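Glycerol Dehydrogenase (Unidentified, PDB 5XN8) catalyses the NAD-dependent oxidation of glycerol to dihydroxyacetone, letting microorganisms use glycerol as a carbon source without oxygen. Local coordinates at residues I117-A122 with V162-S167; A179-D184 with H337-A342; P306-Q311 with T354-G359. All blocks are in the same frame, centred on the assembly; numbering follows the deposited sequence.

Interaction 1: residues I117-A122 with V162-S167; sequences IASTDA and VRLLVS
S119 lies over one face of the L164 peptide plane, at its carbonyl end. Both S119 CB and S119 CA approach L164 O from above that plane, on the same side, not within it. S119 CB is 3.2 Å from L164 O. The CA of S119 adds a C-H...O contact to the same oxygen, at 3.3 Å between S119 CA and L164 O. The angle at its hydrogen is 124°, well short of straight.

Beside this, I117 and L164 lay their branches across each other at a slant. The CG2 branch of I117 meets L164 CB at 3.5 Å. Further out, I117 CD1 reaches L164 CD1 at 3.6 Å. L165 starts its side chain away from the loop. Its CG is trans to the backbone N (chi1 -176°), and L165 CD1 comes back to A118 CB at 4.0 Å.

The segment 117-122 follows strand 111-115 of the parallel nucleotide-binding sheet, while V162-S167 is the first part of helix 162-185 in the helical half. The contact therefore lies at the junction of the two domains of an iron-containing alcohol dehydrogenase, beside the active-site cleft. S119 and D121 probably bind NAD(+) and glycerol respectively, as in a close relative. A bound glycerol lies about 4 Å from the S119 side chain.

No direct hydrogen bond crosses. Instead one water donates to S119 O at 2.7 Å and also bonds S167 OG at 2.8 Å. Farther along helix 162-185, the zinc ligand D171 accepts a hydrogen bond from D121 N.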
# COMPACT_ATOMS: atom_id res chain seq x y z
N ILE A 117 -9.82 15.04 -39.88
CA ILE A 117 -9.69 13.69 -39.31
C ILE A 117 -8.53 13.69 -38.32
O ILE A 117 -7.57 14.42 -38.51
CB ILE A 117 -9.46 12.66 -40.45
CG1 ILE A 117 -10.73 12.50 -41.31
CG2 ILE A 117 -9.05 11.31 -39.90
CD1 ILE A 117 -10.51 11.86 -42.67
N ALA A 118 -8.62 12.87 -37.26
CA ALA A 118 -7.60 12.81 -36.20
C ALA A 118 -6.84 11.48 -36.23
O ALA A 118 -6.86 10.71 -35.27
CB ALA A 118 -8.24 13.01 -34.83
N SER A 119 -6.18 11.23 -37.36
CA SER A 119 -5.59 9.90 -37.65
C SER A 119 -4.07 9.82 -37.63
O SER A 119 -3.51 8.73 -37.72
CB SER A 119 -6.10 9.43 -39.02
OG SER A 119 -5.73 10.36 -40.03
N THR A 120 -3.40 10.97 -37.53
CA THR A 120 -1.94 11.06 -37.43
C THR A 120 -1.57 12.22 -36.51
O THR A 120 -2.43 13.03 -36.14
CB THR A 120 -1.27 11.27 -38.81
OG1 THR A 120 0.15 11.31 -38.64
CG2 THR A 120 -1.78 12.55 -39.52
N ASP A 121 -0.29 12.27 -36.14
CA ASP A 121 0.26 13.37 -35.33
C ASP A 121 1.12 14.33 -36.17
O ASP A 121 1.84 15.18 -35.63
CB ASP A 121 1.04 12.81 -34.12
CG ASP A 121 2.20 11.90 -34.50
OD1 ASP A 121 2.42 11.64 -35.71
OD2 ASP A 121 2.90 11.43 -33.55
N ALA A 122 1.00 14.21 -37.50
CA ALA A 122 1.65 15.09 -38.45
C ALA A 122 1.23 16.57 -38.38
O ALA A 122 2.09 17.43 -38.53
CB ALA A 122 1.46 14.58 -39.87
N VAL A 162 -14.80 5.79 -37.91
CA VAL A 162 -14.19 5.45 -36.61
C VAL A 162 -12.78 4.89 -36.76
O VAL A 162 -11.91 5.18 -35.94
CB VAL A 162 -15.06 4.48 -35.78
CG1 VAL A 162 -15.20 3.08 -36.39
CG2 VAL A 162 -14.57 4.40 -34.33
N ARG A 163 -12.57 4.10 -37.81
CA ARG A 163 -11.27 3.50 -38.13
C ARG A 163 -10.11 4.50 -38.18
O ARG A 163 -8.98 4.18 -37.78
CB ARG A 163 -11.34 2.74 -39.47
CG ARG A 163 -10.16 1.81 -39.73
CD ARG A 163 -10.14 1.29 -41.17
NE ARG A 163 -8.79 0.82 -41.51
CZ ARG A 163 -8.40 0.37 -42.70
NH1 ARG A 163 -9.25 0.31 -43.73
NH2 ARG A 163 -7.13 -0.02 -42.86
N LEU A 164 -10.38 5.70 -38.68
CA LEU A 164 -9.36 6.75 -38.76
C LEU A 164 -8.93 7.26 -37.37
O LEU A 164 -7.74 7.43 -37.12
CB LEU A 164 -9.84 7.90 -39.64
CG LEU A 164 -9.96 7.52 -41.13
CD1 LEU A 164 -10.99 8.39 -41.84
CD2 LEU A 164 -8.60 7.60 -41.82
N LEU A 165 -9.89 7.47 -36.48
CA LEU A 165 -9.58 7.85 -35.09
C LEU A 165 -8.80 6.76 -34.35
O LEU A 165 -7.91 7.07 -33.55
CB LEU A 165 -10.87 8.15 -34.32
CG LEU A 165 -10.67 8.65 -32.89
CD1 LEU A 165 -10.17 10.09 -32.87
CD2 LEU A 165 -11.96 8.52 -32.10
N VAL A 166 -9.14 5.50 -34.61
CA VAL A 166 -8.42 4.35 -34.04
C VAL A 166 -6.99 4.26 -34.58
O VAL A 166 -6.06 3.97 -33.82
CB VAL A 166 -9.18 3.01 -34.28
CG1 VAL A 166 -8.34 1.80 -33.88
CG2 VAL A 166 -10.49 3.02 -33.52
N SER A 167 -6.81 4.49 -35.87
CA SER A 167 -5.46 4.56 -36.44
C SER A 167 -4.65 5.68 -35.81
O SER A 167 -3.45 5.54 -35.59
CB SER A 167 -5.50 4.72 -37.96
OG SER A 167 -4.21 4.50 -38.51
O HOH W 1 -2.94 6.82 -39.47

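Interaction 2: residues A179-D184 with H337-A342; sequences AKACYD and HNMPFA
The helical turn around A181 and C182 runs close to the chain at N338 and M339, with CA atoms 5.5 Å apart for A181 and M339. The carbonyls A181 O and N338 O come within 3.4 Å. Both are acceptors, so they make no bond, and no hydrogen bond joins the two segments.

Side chains carry the packing. C182 SG lies against N338 CB at 3.6 Å. The N338 amide is held elsewhere, since its ND2 donates to L250 O. M339 starts its side chain away from the helix, but the chain bends at chi2 (-61°) and chi3 (-73°). With these bends M339 SD comes 3.9 Å from A181 CB. The P340 ring lies against the helix. P340 CD touches A181 O at 3.6 Å, and P340 CB packs on D184 CB at 4.2 Å.

In the fold, A179-D184 is near the end of the long helix 162-185. H337-A342 is part of the connection between helices 318-329 and 345-363, so the contact ties that connection to the first long helix of the helical domain. Helix 271-285 closes in through Q282, which touches both A181 and M339.

D184 also has a polar role within its own helix. D184 OD1 takes K180 NZ on its syn lone pair at 2.9 Å, an i to i+4 salt bridge. OD2 receives the same ammonium only weakly. Next to the contact, F341 turns one ring face to M339 CB, near the rim, and the F341 side chain also packs on R186 of a second subunit.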
# COMPACT_ATOMS: atom_id res chain seq x y z
N ALA A 179 9.81 8.05 -27.54
CA ALA A 179 10.33 9.23 -26.84
C ALA A 179 11.25 8.77 -25.72
O ALA A 179 12.42 9.16 -25.69
CB ALA A 179 9.19 10.06 -26.28
N LYS A 180 10.73 7.89 -24.85
CA LYS A 180 11.47 7.36 -23.69
C LYS A 180 12.74 6.61 -24.09
O LYS A 180 13.73 6.65 -23.36
CB LYS A 180 10.56 6.48 -22.83
CG LYS A 180 11.15 5.93 -21.54
CD LYS A 180 11.72 7.04 -20.66
CE LYS A 180 11.93 6.57 -19.23
NZ LYS A 180 13.12 5.69 -19.08
N ALA A 181 12.72 5.94 -25.24
CA ALA A 181 13.89 5.24 -25.79
C ALA A 181 14.95 6.21 -26.30
O ALA A 181 16.15 5.93 -26.19
CB ALA A 181 13.47 4.30 -26.89
N CYS A 182 14.52 7.32 -26.90
CA CYS A 182 15.44 8.40 -27.28
C CYS A 182 16.00 9.13 -26.06
O CYS A 182 17.17 9.51 -26.04
CB CYS A 182 14.76 9.39 -28.23
SG CYS A 182 14.41 8.67 -29.86
N TYR A 183 15.17 9.33 -25.04
CA TYR A 183 15.61 9.96 -23.79
C TYR A 183 16.69 9.12 -23.10
O TYR A 183 17.74 9.65 -22.72
CB TYR A 183 14.41 10.16 -22.86
CG TYR A 183 14.70 10.88 -21.57
CD1 TYR A 183 14.99 12.24 -21.55
CD2 TYR A 183 14.64 10.21 -20.35
CE1 TYR A 183 15.25 12.91 -20.36
CE2 TYR A 183 14.88 10.86 -19.15
CZ TYR A 183 15.18 12.20 -19.15
OH TYR A 183 15.43 12.84 -17.96
N ASP A 184 16.44 7.81 -22.96
CA ASP A 184 17.43 6.89 -22.40
C ASP A 184 18.69 6.79 -23.25
O ASP A 184 19.79 6.70 -22.73
CB ASP A 184 16.84 5.48 -22.21
CG ASP A 184 15.73 5.42 -21.18
OD1 ASP A 184 15.68 6.29 -20.27
OD2 ASP A 184 14.89 4.50 -21.28
N HIS A 337 18.20 3.28 -34.76
CA HIS A 337 19.52 3.51 -34.16
C HIS A 337 19.49 4.52 -33.00
O HIS A 337 20.51 4.71 -32.33
CB HIS A 337 20.52 3.94 -35.24
CG HIS A 337 20.61 2.97 -36.37
ND1 HIS A 337 20.29 3.31 -37.67
CD2 HIS A 337 20.92 1.65 -36.39
CE1 HIS A 337 20.43 2.25 -38.44
NE2 HIS A 337 20.81 1.23 -37.69
N ASN A 338 18.34 5.14 -32.77
CA ASN A 338 18.08 5.91 -31.55
C ASN A 338 17.74 5.04 -30.32
O ASN A 338 17.57 5.59 -29.24
CB ASN A 338 16.93 6.92 -31.77
CG ASN A 338 17.25 7.95 -32.84
OD1 ASN A 338 18.41 8.25 -33.12
ND2 ASN A 338 16.21 8.54 -33.42
N MET A 339 17.65 3.72 -30.46
CA MET A 339 17.45 2.84 -29.29
C MET A 339 18.69 2.85 -28.40
O MET A 339 19.81 2.99 -28.89
CB MET A 339 17.13 1.39 -29.69
CG MET A 339 15.82 1.18 -30.43
SD MET A 339 14.30 1.64 -29.57
CE MET A 339 14.14 0.34 -28.35
N PRO A 340 18.50 2.67 -27.07
CA PRO A 340 19.64 2.72 -26.16
C PRO A 340 20.49 1.44 -26.10
O PRO A 340 21.21 1.22 -25.13
CB PRO A 340 18.98 3.00 -24.80
CG PRO A 340 17.64 2.35 -24.91
CD PRO A 340 17.22 2.51 -26.34
N PHE A 341 20.42 0.59 -27.14
CA PHE A 341 21.25 -0.61 -27.22
C PHE A 341 21.48 -0.95 -28.70
O PHE A 341 20.86 -0.34 -29.59
CB PHE A 341 20.58 -1.78 -26.49
CG PHE A 341 19.12 -1.94 -26.82
CD1 PHE A 341 18.15 -1.28 -26.06
CD2 PHE A 341 18.71 -2.73 -27.88
CE1 PHE A 341 16.81 -1.40 -26.37
CE2 PHE A 341 17.38 -2.86 -28.19
CZ PHE A 341 16.42 -2.20 -27.44
N ALA A 342 22.38 -1.90 -28.96
CA ALA A 342 22.70 -2.30 -30.32
C ALA A 342 21.51 -3.02 -30.97
O ALA A 342 20.96 -3.96 -30.39
CB ALA A 342 23.92 -3.21 -30.34

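Interaction 3: residues P306-Q311 with T354-G359; sequences PVTLAQ and TADLLG
L309 and D356 set their side chains across each other at about a right angle. L309 CD1 rests on the carboxylate carbon, D356 CG, at 3.9 Å. A chi1 of 175° extends the D356 side chain away from its own backbone N, and this swings the carboxylate from the helix to the loop. There D356 OD1 accepts from L309 N at 2.8 Å, with an N-H...O angle of 158°. The donor comes from the anti side and lies 32° out of the carboxylate plane. The second oxygen, OD2, takes a hydrogen bond from Q360 NE2.

One turn on, G359 has no side chain. V307 O meets G359 CA at 3.4 Å in a nearly straight C-H...O contact. The methyl of T308, CG2, meets G359 C at 3.5 Å.

The loop also braces itself. T308 OG1 accepts from Q311 N at 3.2 Å, an ST motif leading into the 3-10 turn, and Q311 OE1 takes V307 N at 2.8 Å. The contact joins the connection between helices 290-303 and 318-329 to helix 345-363, near the C-terminus. L357 and L358 of that helix pack on Q222 and L219 of a neighbouring subunit.

The D356 carboxylate is buried, yet both its oxygens have N-H donors. These would tend to stabilise its charged form, so one acidic side chain can tie loop to helix.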
# COMPACT_ATOMS: atom_id res chain seq x y z
N PRO A 306 -3.98 -3.86 -35.03
CA PRO A 306 -3.37 -5.18 -35.30
C PRO A 306 -2.30 -5.59 -34.31
O PRO A 306 -1.39 -4.82 -34.06
CB PRO A 306 -2.76 -5.00 -36.69
CG PRO A 306 -2.50 -3.56 -36.80
CD PRO A 306 -3.62 -2.89 -36.07
N VAL A 307 -2.41 -6.80 -33.75
CA VAL A 307 -1.39 -7.35 -32.85
C VAL A 307 -0.68 -8.59 -33.43
O VAL A 307 0.15 -9.19 -32.77
CB VAL A 307 -1.97 -7.67 -31.45
CG1 VAL A 307 -2.46 -6.40 -30.78
CG2 VAL A 307 -3.10 -8.69 -31.52
N THR A 308 -1.00 -8.93 -34.68
CA THR A 308 -0.43 -10.10 -35.36
C THR A 308 -0.14 -9.75 -36.80
O THR A 308 -0.81 -8.89 -37.39
CB THR A 308 -1.41 -11.28 -35.38
OG1 THR A 308 -2.58 -10.90 -36.08
CG2 THR A 308 -1.80 -11.72 -33.99
N LEU A 309 0.82 -10.46 -37.38
CA LEU A 309 1.13 -10.31 -38.80
C LEU A 309 -0.07 -10.58 -39.70
O LEU A 309 -0.28 -9.85 -40.67
CB LEU A 309 2.28 -11.24 -39.17
CG LEU A 309 3.63 -10.86 -38.57
CD1 LEU A 309 4.64 -11.96 -38.79
CD2 LEU A 309 4.13 -9.55 -39.15
N ALA A 310 -0.88 -11.58 -39.36
CA ALA A 310 -2.09 -11.92 -40.14
C ALA A 310 -3.10 -10.78 -40.21
O ALA A 310 -3.66 -10.53 -41.26
CB ALA A 310 -2.75 -13.18 -39.58
N GLN A 311 -3.30 -10.06 -39.11
CA GLN A 311 -4.18 -8.87 -39.11
C GLN A 311 -3.65 -7.71 -39.96
O GLN A 311 -4.40 -6.78 -40.27
CB GLN A 311 -4.41 -8.37 -37.70
CG GLN A 311 -5.31 -9.25 -36.85
CD GLN A 311 -5.41 -8.76 -35.43
OE1 GLN A 311 -4.42 -8.34 -34.85
NE2 GLN A 311 -6.61 -8.78 -34.86
N THR A 354 8.38 -12.84 -32.52
CA THR A 354 7.96 -13.09 -31.15
C THR A 354 6.73 -12.26 -30.79
O THR A 354 5.80 -12.76 -30.15
CB THR A 354 9.09 -12.81 -30.15
OG1 THR A 354 10.22 -13.62 -30.48
CG2 THR A 354 8.65 -13.10 -28.71
N ALA A 355 6.72 -11.00 -31.21
CA ALA A 355 5.57 -10.12 -31.02
C ALA A 355 4.31 -10.71 -31.64
O ALA A 355 3.25 -10.72 -31.01
CB ALA A 355 5.83 -8.75 -31.61
N ASP A 356 4.43 -11.21 -32.88
CA ASP A 356 3.34 -11.91 -33.57
C ASP A 356 2.80 -13.07 -32.74
O ASP A 356 1.59 -13.18 -32.54
CB ASP A 356 3.83 -12.42 -34.93
CG ASP A 356 2.81 -13.26 -35.66
OD1 ASP A 356 1.73 -12.73 -35.99
OD2 ASP A 356 3.09 -14.46 -35.91
N LEU A 357 3.69 -13.92 -32.24
CA LEU A 357 3.30 -15.04 -31.37
C LEU A 357 2.69 -14.57 -30.05
O LEU A 357 1.80 -15.24 -29.54
CB LEU A 357 4.48 -15.99 -31.13
CG LEU A 357 4.97 -16.77 -32.36
CD1 LEU A 357 6.10 -17.71 -31.98
CD2 LEU A 357 3.85 -17.57 -33.03
N LEU A 358 3.13 -13.44 -29.51
CA LEU A 358 2.48 -12.85 -28.32
C LEU A 358 1.05 -12.40 -28.62
O LEU A 358 0.15 -12.61 -27.80
CB LEU A 358 3.29 -11.70 -27.73
CG LEU A 358 4.55 -12.17 -27.01
CD1 LEU A 358 5.58 -11.05 -26.89
CD2 LEU A 358 4.25 -12.76 -25.64
N GLY A 359 0.85 -11.79 -29.78
CA GLY A 359 -0.47 -11.37 -30.23
C GLY A 359 -1.43 -12.50 -30.59
O GLY A 359 -2.63 -12.37 -30.37

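All three contacts join a helix to a mostly loop segment. Interactions 1 and 2 use the same helix, 162-185, near its two ends, with centres about 26 Å apart. Interaction 3 uses helix 345-363. Interaction 1 is nearest the centre of the chain, yet only partly buried, and lies beside the glycerol site; it uses a water as its polar link. Interaction 2 is also partly buried, farther out, and holds by apolar and sulfur packing without a crossing hydrogen bond. Interaction 3 lies farthest from the chain centre but is largely buried, and it alone has a direct hydrogen bond between its segments. In sequence, the segments of interactions 2 and 3 alternate; interaction 1 precedes both.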